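Local coordinates for protein homoprotocatechuate 2,3-dioxygenase (Brevibacterium fuscum, PDB 4Z6M) that catalyses the oxygen-dependent opening of the aromatic ring of homoprotocatechuate at an iron(II) ion, at residues A[152-157]-A[216-221]; A[241-246]-A[299-304]; A[251-256]-A[267-272]. The protein carries 1 engineered substitution. All coordinates share one frame; numbering follows the deposited sequence. Where two conformers were deposited one is given.

All three contacts reach the sheet that carries the iron site. Interactions 1 and 3 lie on neighbouring strands, with centres 8 Å apart, and Phe-217 N meets Glu-267 O at 2.9 Å where they join. Each supplies one protein ligand, His-155 from interaction 1 and Glu-267 from interaction 3; His-214 completes the triad, and three waters fill the rest of the coordination sphere. Interaction 2 lies beside strand 244-247, the outermost of the sheet on that side within this chain. Its centre is 13 Å from that of interaction 3, and Gly-246 O and Tyr-255 N, 2.8 Å apart, connect the two. The side chain of Trp-304, in interaction 2, is about 6 Å from a bound iron ion.

Interaction 1. Residues A[152-157]-A[216-221]; sequences RLDHFN and AFSTHE. With FE2 (Fe (II) ion), chain E.
Two consecutive residues, Asp-154 and His-155, are paired with the single Ala-216, which makes a classic beta bulge at an iron ligand. The carbonyl of Ala-216 serves both residues: Asp-154 N reaches Ala-216 O at 2.8 Å, while His-155 N makes only a weak bond to the same oxygen at 3.4 Å. A return bond from Ala-216 N to His-155 O, 2.8 Å long, closes the antiparallel pair. With the bulge comes an unusually close fit, since Ala-216 CB lies over one face of the imidazole, shifted toward its rim, and comes to 3.1 Å from His-155 CE1. The ring takes this position because chi1 is 64°, which puts His-155 CG between the backbone N and the carbonyl carbon.

Both imidazole nitrogens are held. His-155 NE2 binds the iron at 2.2 Å, and ND1 gives a nearly straight bond (168°) to Asp-154 OD2 at 2.7 Å, close to the ring plane and on the anti lone pair of that oxygen. The carboxylate is thus a second-shell group that fixes the rotation of the ring and may make it a stronger electron donor to the metal. Asp-154 OD1 accepts from a water at 2.7 Å, and that water also accepts from Arg-152 NE and bonds to Ser-218 OG, bridging the segments. Arg-152 O accepts from Ser-218 N, and its guanidinium makes a salt bridge to Glu-57.

On the other face of the sheet, Leu-153 CD1 rests over the ring of Phe-217, 4.2 Å from its centroid. Leu-153 also packs on Cys-18 of strand 15-25. Strand 152-160 is flanked by 211-218 and 202-206; beyond 211-218 comes 265-270, where Tyr-269 meets the His-155 ring edge-to-face.

Interaction 2. Residues A[241-246]-A[299-304]; sequences IERGPG and PVVPSW
Arg-243 with Trp-304 and Glu-242 with Ser-303 form a buried cation-pi and carboxylate-hydroxyl contact, made where the chain turns a corner at Arg-243 and meets the start of helix 302-306. Arg-243 CZ stands 4.5 Å from the centroid of the five-membered ring of Trp-304, almost on the ring normal, yet the guanidinium is not stacked flat: its plane is 83° from that of the indole. One amino group therefore points down at the ring face, with Arg-243 NH1 3.3 Å from Trp-304 CE2. With CG anti to the backbone N (chi1 174°) and the chain extended from there to NE, the charge reaches the indole.

Val-300 covers a face of the same guanidinium, its CG2 lying over the centre of the group and 4.1 Å from Arg-243 CZ. The remaining polar atoms have partners too. Arg-243 NE gives a bond at 2.8 Å to a water that in turn donates to Pro-299 O, and NH2 makes a weak hydrogen bond to Tyr-255 OH.

Glu-242 leaves the corner beside Arg-243 and reaches the helix start. Ser-303 OG donates to Glu-242 OE2 at 2.7 Å, meeting it on the anti side and 22° out of the carboxylate plane; Glu-242 OE1 is bound in a salt bridge to Arg-265. Between the two polar arms sits Val-301, whose CG1 is 3.4 Å from Glu-242 O.

Arg-265 also forms a cation-pi contact with Trp-304, and Tyr-257 meets the indole edge-to-face. The single Tyr-257 is the strand partner of both Glu-242 and Arg-243, so the corner is a classic beta bulge, which directs two consecutive side chains toward the helix; Trp-304, with Arg-243 over its face, lies close to the iron site.

Interaction 3. Residues A[251-256]-A[267-272]; sequences SNAFYL and EIYTQD. With FE2 (Fe (II) ion), chain E.
Ala-253 and Tyr-269 make the tight centre of this contact: Ala-253 CB sits over the phenol ring, offset toward its rim, and reaches Tyr-269 CE1 at 3.3 Å. Tyr-269 CG stands anti to the backbone N, chi1 -176°, which lays the ring across the alanine, packs the hydroxyl beside Ser-251 CB and brings it to Asp-272. The backbones of the hairpin are joined by paired bonds, Phe-254 with Thr-270 and Leu-256 with Ile-268; the shortest, from Ile-268 N to Leu-256 O, measures 2.8 Å. On the face shared by Phe-254, Leu-256, Ile-268 and Thr-270 the fit is apolar, Thr-270 CG2 lying 3.8 Å from Phe-254 CB, and helix 222-234 packs against it.

The fit is looser between Asn-252 and Gln-271, whose nearest atoms are two carbonyl oxygens, Asn-252 O and Gln-271 O, 3.7 Å apart; Gln-271 and Asp-272 are partly exposed. A water bridges the two segments here: it accepts from Asn-252 ND2 at 2.9 Å and donates to Gln-271 O at 2.8 Å. Asn-252 OD1 bonds to Tyr-142 of the second subunit, and Gln-271 NE2 to Glu-221 of the second subunit, so this margin is also an interface. Ser-251 OG accepts from Ala-253 N, an ST turn.

At the other end lies the metal. Glu-267 OE1 alone of the carboxylate binds the iron, at 2.1 Å, whereas Glu-267 OE2 stays 3.6 Å from it, bonded to His-248 and, weakly, to a metal-bound water. Tyr-269 OH donates to Asp-272 OD2 and is also bonded to the engineered Gln-200. The two bonds to OE2 probably keep the carboxylate from turning to a bidentate grip on the iron.

Interaction 1. Residues A[152-157]-A[216-221]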
loop_
_atom_site.group_PDB
_atom_site.type_symbol
_atom_site.label_atom_id
_atom_site.label_comp_id
_atom_site.label_asym_id
_atom_site.label_seq_id
_atom_site.Cartn_x
_atom_site.Cartn_y
_atom_site.Cartn_z
ATOM N N ARG A 152 -2.794 -17.053 2.768
ATOM C CA ARG A 152 -3.791 -18.030 3.217
ATOM C C ARG A 152 -4.390 -18.711 2.003
ATOM O O ARG A 152 -4.422 -18.121 0.917
ATOM C CB ARG A 152 -4.935 -17.371 3.985
ATOM C CG ARG A 152 -4.578 -16.835 5.357
ATOM C CD ARG A 152 -5.819 -16.328 6.071
ATOM N NE ARG A 152 -6.358 -15.152 5.394
ATOM C CZ ARG A 152 -5.869 -13.924 5.526
ATOM N NH1 ARG A 152 -4.840 -13.694 6.334
ATOM N NH2 ARG A 152 -6.421 -12.909 4.864
ATOM N N LEU A 153 -4.889 -19.929 2.189
ATOM C CA LEU A 153 -5.891 -20.468 1.284
ATOM C C LEU A 153 -7.227 -19.830 1.626
ATOM O O LEU A 153 -7.635 -19.862 2.795
ATOM C CB LEU A 153 -5.998 -21.977 1.469
ATOM C CG LEU A 153 -7.059 -22.639 0.587
ATOM C CD1 LEU A 153 -6.675 -22.557 -0.870
ATOM C CD2 LEU A 153 -7.281 -24.066 1.026
ATOM N N ASP A 154 -7.937 -19.322 0.633
ATOM C CA ASP A 154 -9.240 -18.711 0.913
ATOM C C ASP A 154 -10.474 -19.522 0.529
ATOM O O ASP A 154 -11.401 -19.632 1.353
ATOM C CB ASP A 154 -9.363 -17.330 0.308
ATOM C CG ASP A 154 -10.581 -16.597 0.867
ATOM O OD1 ASP A 154 -10.525 -16.128 2.027
ATOM O OD2 ASP A 154 -11.617 -16.566 0.176
ATOM N N HIS A 155 -10.526 -20.082 -0.679
ATOM C CA HIS A 155 -11.721 -20.783 -1.091
ATOM C C HIS A 155 -11.506 -21.621 -2.339
ATOM O O HIS A 155 -10.490 -21.507 -3.031
ATOM C CB HIS A 155 -12.887 -19.789 -1.348
ATOM C CG HIS A 155 -12.675 -18.817 -2.480
ATOM N ND1 HIS A 155 -12.157 -17.555 -2.291
ATOM C CD2 HIS A 155 -13.006 -18.884 -3.793
ATOM C CE1 HIS A 155 -12.161 -16.903 -3.443
ATOM N NE2 HIS A 155 -12.676 -17.690 -4.371
ATOM N N PHE A 156 -12.504 -22.452 -2.624
ATOM C CA PHE A 156 -12.664 -23.134 -3.889
ATOM C C PHE A 156 -13.839 -22.543 -4.639
ATOM O O PHE A 156 -14.718 -21.910 -4.049
ATOM C CB PHE A 156 -12.967 -24.628 -3.664
ATOM C CG PHE A 156 -12.035 -25.315 -2.686
ATOM C CD1 PHE A 156 -10.649 -25.295 -2.864
ATOM C CD2 PHE A 156 -12.555 -25.996 -1.593
ATOM C CE1 PHE A 156 -9.825 -25.969 -1.985
ATOM C CE2 PHE A 156 -11.725 -26.662 -0.713
ATOM C CZ PHE A 156 -10.373 -26.634 -0.911
ATOM N N ASN A 157 -13.896 -22.806 -5.941
ATOM C CA ASN A 157 -15.068 -22.448 -6.733
ATOM C C ASN A 157 -15.330 -23.580 -7.732
ATOM O O ASN A 157 -14.418 -23.986 -8.445
ATOM C CB ASN A 157 -14.851 -21.103 -7.434
ATOM C CG ASN A 157 -16.095 -20.601 -8.142
ATOM O OD1 ASN A 157 -16.644 -21.272 -9.011
ATOM N ND2 ASN A 157 -16.550 -19.400 -7.762
ATOM N N ALA A 216 -8.488 -20.352 -4.690
ATOM C CA ALA A 216 -8.117 -18.983 -4.359
ATOM C C ALA A 216 -7.231 -18.889 -3.138
ATOM O O ALA A 216 -7.532 -19.496 -2.105
ATOM C CB ALA A 216 -9.364 -18.148 -4.111
ATOM N N PHE A 217 -6.162 -18.093 -3.284
ATOM C CA PHE A 217 -5.278 -17.741 -2.192
ATOM C C PHE A 217 -5.377 -16.250 -1.908
ATOM O O PHE A 217 -5.581 -15.455 -2.811
ATOM C CB PHE A 217 -3.832 -18.064 -2.538
ATOM C CG PHE A 217 -3.541 -19.529 -2.581
ATOM C CD1 PHE A 217 -3.702 -20.243 -3.767
ATOM C CD2 PHE A 217 -3.088 -20.189 -1.443
ATOM C CE1 PHE A 217 -3.440 -21.592 -3.802
ATOM C CE2 PHE A 217 -2.822 -21.545 -1.483
ATOM C CZ PHE A 217 -3.010 -22.236 -2.664
ATOM N N SER A 218 -5.199 -15.886 -0.640
ATOM C CA SER A 218 -5.207 -14.487 -0.186
ATOM C C SER A 218 -3.818 -13.875 -0.193
ATOM O O SER A 218 -2.829 -14.575 -0.019
ATOM C CB SER A 218 -5.737 -14.370 1.248
ATOM O OG SER A 218 -7.020 -14.935 1.404
ATOM N N THR A 219 -3.768 -12.552 -0.329
ATOM C CA THR A 219 -2.604 -11.758 0.041
ATOM C C THR A 219 -3.002 -10.813 1.182
ATOM O O THR A 219 -4.184 -10.655 1.503
ATOM C CB THR A 219 -2.127 -10.874 -1.128
ATOM O OG1 THR A 219 -3.200 -10.000 -1.518
ATOM C CG2 THR A 219 -1.666 -11.718 -2.313
ATOM N N HIS A 220 -2.013 -10.152 1.767
ATOM C CA HIS A 220 -2.274 -9.126 2.762
ATOM C C HIS A 220 -2.896 -7.886 2.146
ATOM O O HIS A 220 -3.881 -7.352 2.670
ATOM C CB HIS A 220 -0.975 -8.728 3.484
ATOM C CG HIS A 220 -0.495 -9.742 4.461
ATOM N ND1 HIS A 220 0.821 -10.157 4.497
ATOM C CD2 HIS A 220 -1.144 -10.420 5.435
ATOM C CE1 HIS A 220 0.962 -11.050 5.458
ATOM N NE2 HIS A 220 -0.211 -11.224 6.044
ATOM N N GLU A 221 -2.303 -7.421 1.052
ATOM C CA GLU A 221 -2.633 -6.111 0.506
ATOM C C GLU A 221 -2.797 -6.163 -1.003
ATOM O O GLU A 221 -2.414 -7.117 -1.676
ATOM C CB GLU A 221 -1.589 -5.053 0.939
ATOM C CG GLU A 221 -1.560 -4.885 2.462
ATOM C CD GLU A 221 -0.930 -3.627 2.995
ATOM O OE1 GLU A 221 -0.207 -2.951 2.243
ATOM O OE2 GLU A 221 -1.148 -3.309 4.173
HETATM FE FE FE2 E . -13.328 -16.880 -6.328
HETATM O O HOH W 1 -8.386 -12.499 2.257
HETATM O O HOH W 2 -8.395 -16.516 3.633
HETATM O O HOH W 3 -15.308 -17.602 -5.858
HETATM O O HOH W 4 -13.676 -14.933 -5.464
HETATM O O HOH W 5 -14.244 -15.962 -8.117
#

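Interaction 2. Residues A[241-246]-A[299-304]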
loop_
_atom_site.group_PDB
_atom_site.type_symbol
_atom_site.label_atom_id
_atom_site.label_comp_id
_atom_site.label_asym_id
_atom_site.label_seq_id
_atom_site.Cartn_x
_atom_site.Cartn_y
_atom_site.Cartn_z
ATOM N N ILE A 241 -1.921 -14.531 -17.405
ATOM C CA ILE A 241 -2.870 -13.703 -16.650
ATOM C C ILE A 241 -4.184 -13.745 -17.411
ATOM O O ILE A 241 -4.275 -13.243 -18.529
ATOM C CB ILE A 241 -2.394 -12.252 -16.535
ATOM C CG1 ILE A 241 -1.050 -12.157 -15.810
ATOM C CG2 ILE A 241 -3.451 -11.388 -15.855
ATOM C CD1 ILE A 241 -0.425 -10.790 -15.846
ATOM N N GLU A 242 -5.183 -14.398 -16.830
ATOM C CA GLU A 242 -6.432 -14.618 -17.559
ATOM C C GLU A 242 -7.333 -13.388 -17.477
ATOM O O GLU A 242 -7.940 -13.003 -18.474
ATOM C CB GLU A 242 -7.170 -15.841 -16.992
ATOM C CG GLU A 242 -8.375 -16.236 -17.833
ATOM C CD GLU A 242 -9.356 -17.148 -17.137
ATOM O OE1 GLU A 242 -9.439 -17.115 -15.912
ATOM O OE2 GLU A 242 -10.043 -17.912 -17.861
ATOM N N ARG A 243 -7.467 -12.819 -16.280
ATOM C CA ARG A 243 -8.486 -11.802 -16.028
ATOM C C ARG A 243 -8.086 -11.024 -14.796
ATOM O O ARG A 243 -7.769 -11.613 -13.758
ATOM C CB ARG A 243 -9.836 -12.467 -15.787
ATOM C CG ARG A 243 -10.950 -11.527 -15.364
ATOM C CD ARG A 243 -12.270 -12.227 -15.100
ATOM N NE ARG A 243 -13.096 -11.293 -14.354
ATOM C CZ ARG A 243 -13.950 -11.604 -13.385
ATOM N NH1 ARG A 243 -14.293 -12.861 -13.161
ATOM N NH2 ARG A 243 -14.499 -10.631 -12.689
ATOM N N GLY A 244 -8.160 -9.709 -14.898
ATOM C CA GLY A 244 -7.878 -8.832 -13.769
ATOM C C GLY A 244 -6.587 -8.055 -13.990
ATOM O O GLY A 244 -6.062 -7.984 -15.109
ATOM N N PRO A 245 -6.077 -7.433 -12.930
ATOM C CA PRO A 245 -6.650 -7.397 -11.593
ATOM C C PRO A 245 -7.907 -6.515 -11.536
ATOM O O PRO A 245 -8.125 -5.685 -12.406
ATOM C CB PRO A 245 -5.527 -6.806 -10.755
ATOM C CG PRO A 245 -4.822 -5.905 -11.696
ATOM C CD PRO A 245 -4.904 -6.574 -13.041
ATOM N N GLY A 246 -8.742 -6.742 -10.537
ATOM C CA GLY A 246 -9.934 -5.928 -10.372
ATOM C C GLY A 246 -10.406 -5.892 -8.946
ATOM O O GLY A 246 -9.805 -6.458 -8.045
ATOM N N PRO A 299 -14.705 -5.843 -18.556
ATOM C CA PRO A 299 -15.410 -7.012 -19.086
ATOM C C PRO A 299 -14.872 -8.327 -18.533
ATOM O O PRO A 299 -13.677 -8.451 -18.286
ATOM C CB PRO A 299 -15.165 -6.908 -20.598
ATOM C CG PRO A 299 -13.848 -6.211 -20.702
ATOM C CD PRO A 299 -13.906 -5.160 -19.606
ATOM N N VAL A 300 -15.744 -9.304 -18.339
ATOM C CA VAL A 300 -15.330 -10.646 -17.934
ATOM C C VAL A 300 -14.885 -11.389 -19.170
ATOM O O VAL A 300 -15.634 -11.532 -20.128
ATOM C CB VAL A 300 -16.470 -11.377 -17.207
ATOM C CG1 VAL A 300 -16.047 -12.776 -16.786
ATOM C CG2 VAL A 300 -16.898 -10.580 -15.987
ATOM N N VAL A 301 -13.636 -11.848 -19.139
ATOM C CA VAL A 301 -13.064 -12.544 -20.263
ATOM C C VAL A 301 -13.847 -13.843 -20.535
ATOM O O VAL A 301 -14.260 -14.538 -19.615
ATOM C CB VAL A 301 -11.555 -12.829 -20.024
ATOM C CG1 VAL A 301 -10.801 -11.559 -19.646
ATOM C CG2 VAL A 301 -11.366 -13.903 -18.994
ATOM N N PRO A 302 -14.091 -14.165 -21.801
ATOM C CA PRO A 302 -14.998 -15.289 -22.111
ATOM C C PRO A 302 -14.509 -16.640 -21.576
ATOM O O PRO A 302 -15.319 -17.471 -21.156
ATOM C CB PRO A 302 -15.093 -15.270 -23.641
ATOM C CG PRO A 302 -14.080 -14.291 -24.110
ATOM C CD PRO A 302 -13.727 -13.383 -22.989
ATOM N N SER A 303 -13.188 -16.847 -21.563
ATOM C CA SER A 303 -12.648 -18.086 -21.004
ATOM C C SER A 303 -13.030 -18.309 -19.549
ATOM O O SER A 303 -13.064 -19.453 -19.092
ATOM C CB SER A 303 -11.130 -18.155 -21.152
ATOM O OG SER A 303 -10.483 -17.123 -20.428
ATOM N N TRP A 304 -13.265 -17.225 -18.811
ATOM C CA TRP A 304 -13.693 -17.336 -17.428
ATOM C C TRP A 304 -15.004 -18.104 -17.321
ATOM O O TRP A 304 -15.220 -18.851 -16.370
ATOM C CB TRP A 304 -13.796 -15.928 -16.783
ATOM C CG TRP A 304 -13.669 -15.946 -15.293
ATOM C CD1 TRP A 304 -12.516 -15.871 -14.576
ATOM C CD2 TRP A 304 -14.717 -16.126 -14.334
ATOM N NE1 TRP A 304 -12.776 -15.963 -13.237
ATOM C CE2 TRP A 304 -14.116 -16.122 -13.054
ATOM C CE3 TRP A 304 -16.105 -16.296 -14.427
ATOM C CZ2 TRP A 304 -14.846 -16.298 -11.894
ATOM C CZ3 TRP A 304 -16.824 -16.480 -13.283
ATOM C CH2 TRP A 304 -16.204 -16.473 -12.030
HETATM O O HOH W 6 -12.971 -8.651 -15.412
#

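Interaction 3. Residues A[251-256]-A[267-272]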
loop_
_atom_site.group_PDB
_atom_site.type_symbol
_atom_site.label_atom_id
_atom_site.label_comp_id
_atom_site.label_asym_id
_atom_site.label_seq_id
_atom_site.Cartn_x
_atom_site.Cartn_y
_atom_site.Cartn_z
ATOM N N SER A 251 -18.546 -10.105 -3.123
ATOM C CA SER A 251 -17.432 -10.278 -2.167
ATOM C C SER A 251 -16.656 -9.016 -1.822
ATOM O O SER A 251 -16.015 -8.989 -0.765
ATOM C CB SER A 251 -16.455 -11.392 -2.548
ATOM O OG SER A 251 -15.463 -10.919 -3.480
ATOM N N ASN A 252 -16.668 -8.008 -2.713
ATOM C CA ASN A 252 -15.898 -6.769 -2.510
ATOM C C ASN A 252 -14.374 -6.972 -2.464
ATOM O O ASN A 252 -13.679 -6.064 -2.078
ATOM C CB ASN A 252 -16.333 -6.050 -1.241
ATOM C CG ASN A 252 -15.854 -4.626 -1.148
ATOM O OD1 ASN A 252 -15.869 -3.876 -2.139
ATOM N ND2 ASN A 252 -15.477 -4.212 0.058
ATOM N N ALA A 253 -13.877 -8.144 -2.856
ATOM C CA ALA A 253 -12.454 -8.419 -2.760
ATOM C C ALA A 253 -11.697 -7.923 -3.979
ATOM O O ALA A 253 -12.218 -7.869 -5.098
ATOM C CB ALA A 253 -12.228 -9.908 -2.610
ATOM N N PHE A 254 -10.444 -7.563 -3.763
ATOM C CA PHE A 254 -9.532 -7.261 -4.865
ATOM C C PHE A 254 -9.030 -8.634 -5.387
ATOM O O PHE A 254 -8.807 -9.540 -4.586
ATOM C CB PHE A 254 -8.396 -6.376 -4.346
ATOM C CG PHE A 254 -7.586 -5.696 -5.410
ATOM C CD1 PHE A 254 -7.992 -4.504 -5.934
ATOM C CD2 PHE A 254 -6.398 -6.237 -5.858
ATOM C CE1 PHE A 254 -7.241 -3.874 -6.902
ATOM C CE2 PHE A 254 -5.661 -5.622 -6.838
ATOM C CZ PHE A 254 -6.089 -4.432 -7.354
ATOM N N TYR A 255 -8.883 -8.789 -6.700
ATOM C CA TYR A 255 -8.699 -10.115 -7.279
ATOM C C TYR A 255 -7.826 -10.124 -8.518
ATOM O O TYR A 255 -7.608 -9.091 -9.180
ATOM C CB TYR A 255 -10.069 -10.714 -7.639
ATOM C CG TYR A 255 -10.703 -10.119 -8.878
ATOM C CD1 TYR A 255 -10.398 -10.592 -10.130
ATOM C CD2 TYR A 255 -11.615 -9.060 -8.801
ATOM C CE1 TYR A 255 -10.953 -10.056 -11.277
ATOM C CE2 TYR A 255 -12.183 -8.518 -9.942
ATOM C CZ TYR A 255 -11.844 -9.005 -11.184
ATOM O OH TYR A 255 -12.434 -8.496 -12.324
ATOM N N LEU A 256 -7.408 -11.348 -8.858
ATOM C CA LEU A 256 -6.653 -11.641 -10.063
ATOM C C LEU A 256 -6.871 -13.108 -10.397
ATOM O O LEU A 256 -6.895 -13.920 -9.479
ATOM C CB LEU A 256 -5.155 -11.409 -9.830
ATOM C CG LEU A 256 -4.211 -11.714 -11.002
ATOM C CD1 LEU A 256 -4.460 -10.787 -12.178
ATOM C CD2 LEU A 256 -2.780 -11.694 -10.529
ATOM N N GLU A 267 -7.045 -18.055 -8.347
ATOM C CA GLU A 267 -7.413 -16.687 -8.002
ATOM C C GLU A 267 -6.505 -16.221 -6.868
ATOM O O GLU A 267 -6.224 -16.972 -5.922
ATOM C CB GLU A 267 -8.871 -16.608 -7.562
ATOM C CG GLU A 267 -9.376 -15.196 -7.350
ATOM C CD GLU A 267 -10.809 -15.113 -6.907
ATOM O OE1 GLU A 267 -11.433 -16.167 -6.697
ATOM O OE2 GLU A 267 -11.313 -13.966 -6.740
ATOM N N ILE A 268 -6.116 -14.953 -6.943
ATOM C CA ILE A 268 -5.485 -14.250 -5.840
ATOM C C ILE A 268 -6.476 -13.190 -5.365
ATOM O O ILE A 268 -7.131 -12.577 -6.178
ATOM C CB ILE A 268 -4.144 -13.595 -6.253
ATOM C CG1 ILE A 268 -3.324 -14.457 -7.252
ATOM C CG2 ILE A 268 -3.393 -13.231 -4.978
ATOM C CD1 ILE A 268 -2.860 -15.755 -6.685
ATOM N N TYR A 269 -6.633 -13.039 -4.053
ATOM C CA TYR A 269 -7.811 -12.454 -3.465
ATOM C C TYR A 269 -7.444 -11.708 -2.195
ATOM O O TYR A 269 -6.602 -12.171 -1.408
ATOM C CB TYR A 269 -8.737 -13.608 -3.111
ATOM C CG TYR A 269 -10.110 -13.381 -2.553
ATOM C CD1 TYR A 269 -11.212 -13.272 -3.391
ATOM C CD2 TYR A 269 -10.316 -13.413 -1.193
ATOM C CE1 TYR A 269 -12.490 -13.197 -2.859
ATOM C CE2 TYR A 269 -11.589 -13.330 -0.660
ATOM C CZ TYR A 269 -12.681 -13.227 -1.506
ATOM O OH TYR A 269 -13.961 -13.196 -1.010
ATOM N N THR A 270 -8.058 -10.564 -1.934
ATOM C CA THR A 270 -7.850 -9.931 -0.616
ATOM C C THR A 270 -8.998 -9.013 -0.246
ATOM O O THR A 270 -9.622 -8.421 -1.115
ATOM C CB THR A 270 -6.498 -9.179 -0.534
ATOM O OG1 THR A 270 -6.203 -8.846 0.838
ATOM C CG2 THR A 270 -6.478 -7.910 -1.387
ATOM N N GLN A 271 -9.255 -8.917 1.061
ATOM C CA GLN A 271 -10.055 -7.834 1.658
ATOM C C GLN A 271 -11.547 -7.914 1.373
ATOM O O GLN A 271 -12.219 -6.913 1.163
ATOM C CB GLN A 271 -9.469 -6.464 1.342
ATOM C CG GLN A 271 -8.146 -6.289 2.070
ATOM C CD GLN A 271 -7.293 -5.157 1.532
ATOM O OE1 GLN A 271 -7.807 -4.134 1.089
ATOM N NE2 GLN A 271 -5.988 -5.324 1.590
ATOM N N ASP A 272 -12.085 -9.128 1.450
ATOM C CA ASP A 272 -13.525 -9.293 1.656
ATOM C C ASP A 272 -13.880 -9.013 3.125
ATOM O O ASP A 272 -13.049 -8.513 3.887
ATOM C CB ASP A 272 -13.987 -10.657 1.146
ATOM C CG ASP A 272 -13.501 -11.839 1.984
ATOM O OD1 ASP A 272 -12.611 -11.661 2.837
ATOM O OD2 ASP A 272 -14.007 -12.962 1.719
HETATM FE FE FE2 E . -13.328 -16.880 -6.328
HETATM O O HOH W 7 -14.701 -6.002 2.169
HETATM O O HOH W 4 -13.676 -14.933 -5.464
HETATM O O HOH W 3 -15.308 -17.602 -5.858
HETATM O O HOH W 5 -14.244 -15.962 -8.117
#